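Local structure of purine nucleosidase, (IunH-1) (Sulfolobus solfataricus, 3T8J) at residues A[221-224]-A[225-229]. The protein belongs to the nucleoside hydrolase family, whose members share an alpha/beta fold built round a largely parallel central sheet, and carries a bound sodium ion. Residues are numbered along the deposited sequence; the frame is centred on the assembly and turned at random.
Sequences YRQY and SSTVQ
One face of the Tyr224 ring carries the methyl CG2 of Val228, a CH-pi contact in which CG2 lies 3.7 Å from the ring centroid and is displaced toward the rim on the CE1 side. The other valine methyl, CG1, sits beside the phenol end, 3.6 Å from Tyr224 OH, while Gln229 CG approaches the ring obliquely. A chi1 of -179° puts Tyr224 CG opposite the backbone N and beside the carbonyl carbon, which lets the ring lie along the helix against Val228, one turn on; its OH goes further, to a hydrogen bond with Asp280 of the second subunit. The Tyr221 ring has Ser225 OG above its centre, 3.8 Å from CE1; the ring also meets that of His79, their planes about 20° apart.

That hydroxyl is held over the ring by its bond to the backbone: Ser225 OG donates to Tyr221 O at 2.9 Å, from the face of the carbonyl plane opposite to Ser225 N. Gln223 O is gripped in the same double fashion, by the Thr227 amide and hydroxyl, with Thr227 OG1 2.9 Å from Gln223 O. The threonine hydroxyl gets there with chi1 at 63°, between backbone N and carbonyl carbon. Ser226 instead turns its OG to the carbonyls of Ile231 and Gly233, and Arg222 extends to the carbonyl of Val195 and a salt bridge with Asp197.

The backbone bonds from each N-H to the carbonyl four residues back continue as far as Val228 N and Tyr224 O, 2.9 Å apart. Serine and threonine hydroxyls returning to that same carbonyl are a familiar alpha-helical motif, here in the last turns of helix 209-227, beside a subunit interface.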
# COMPACT_ATOMS: atom_id res chain seq x y z
N TYR A 221 2.33 -33.10 13.95
CA TYR A 221 2.97 -31.79 14.03
C TYR A 221 4.49 -31.89 14.02
O TYR A 221 5.17 -31.10 13.35
CB TYR A 221 2.52 -31.10 15.31
CG TYR A 221 2.95 -29.66 15.53
CD1 TYR A 221 2.67 -28.68 14.60
CD2 TYR A 221 3.54 -29.27 16.74
CE1 TYR A 221 3.00 -27.33 14.85
CE2 TYR A 221 3.86 -27.93 16.99
CZ TYR A 221 3.59 -26.99 16.03
OH TYR A 221 3.89 -25.65 16.26
N ARG A 222 5.03 -32.87 14.74
CA ARG A 222 6.47 -33.09 14.75
C ARG A 222 7.03 -33.47 13.37
O ARG A 222 8.06 -32.93 12.91
CB ARG A 222 6.82 -34.15 15.79
CG ARG A 222 8.30 -34.42 15.96
CD ARG A 222 8.56 -35.49 17.03
NE ARG A 222 10.00 -35.67 17.27
CZ ARG A 222 10.75 -34.88 18.06
NH1 ARG A 222 10.22 -33.86 18.72
NH2 ARG A 222 12.05 -35.12 18.19
N GLN A 223 6.35 -34.39 12.68
CA GLN A 223 6.77 -34.77 11.33
C GLN A 223 6.78 -33.55 10.40
O GLN A 223 7.73 -33.36 9.63
CB GLN A 223 5.88 -35.89 10.75
CG GLN A 223 6.41 -36.57 9.49
CD GLN A 223 6.26 -35.77 8.19
OE1 GLN A 223 5.34 -34.94 8.03
NE2 GLN A 223 7.14 -36.04 7.24
N TYR A 224 5.73 -32.73 10.47
CA TYR A 224 5.62 -31.60 9.57
C TYR A 224 6.67 -30.56 9.92
O TYR A 224 7.35 -30.01 9.04
CB TYR A 224 4.23 -30.96 9.66
CG TYR A 224 4.05 -29.80 8.73
CD1 TYR A 224 3.52 -29.97 7.47
CD2 TYR A 224 4.43 -28.51 9.12
CE1 TYR A 224 3.37 -28.92 6.59
CE2 TYR A 224 4.29 -27.45 8.25
CZ TYR A 224 3.75 -27.65 7.01
OH TYR A 224 3.60 -26.59 6.14
N SER A 225 6.81 -30.28 11.21
CA SER A 225 7.75 -29.24 11.64
C SER A 225 9.19 -29.56 11.22
O SER A 225 9.95 -28.66 10.82
CB SER A 225 7.68 -29.06 13.15
OG SER A 225 6.41 -28.53 13.54
N SER A 226 9.55 -30.83 11.30
CA SER A 226 10.88 -31.27 10.93
C SER A 226 11.12 -31.27 9.42
O SER A 226 12.19 -30.87 8.94
CB SER A 226 11.17 -32.66 11.51
OG SER A 226 11.29 -32.61 12.94
N THR A 227 10.11 -31.69 8.65
CA THR A 227 10.27 -31.83 7.21
C THR A 227 10.13 -30.53 6.42
O THR A 227 10.80 -30.34 5.39
CB THR A 227 9.27 -32.87 6.66
OG1 THR A 227 7.93 -32.41 6.89
CG2 THR A 227 9.48 -34.21 7.35
N VAL A 228 9.25 -29.63 6.86
CA VAL A 228 8.95 -28.40 6.12
C VAL A 228 9.69 -27.21 6.69
O VAL A 228 10.41 -26.51 5.97
CB VAL A 228 7.43 -28.11 6.11
CG1 VAL A 228 7.12 -26.79 5.41
CG2 VAL A 228 6.70 -29.26 5.44
N GLN A 229 9.50 -26.99 7.98
CA GLN A 229 10.07 -25.85 8.67
C GLN A 229 11.54 -26.07 9.04
O GLN A 229 12.25 -25.14 9.43
CB GLN A 229 9.22 -25.55 9.92
CG GLN A 229 7.72 -25.33 9.63
CD GLN A 229 7.45 -23.92 9.16
OE1 GLN A 229 8.23 -23.02 9.44
NE2 GLN A 229 6.36 -23.73 8.43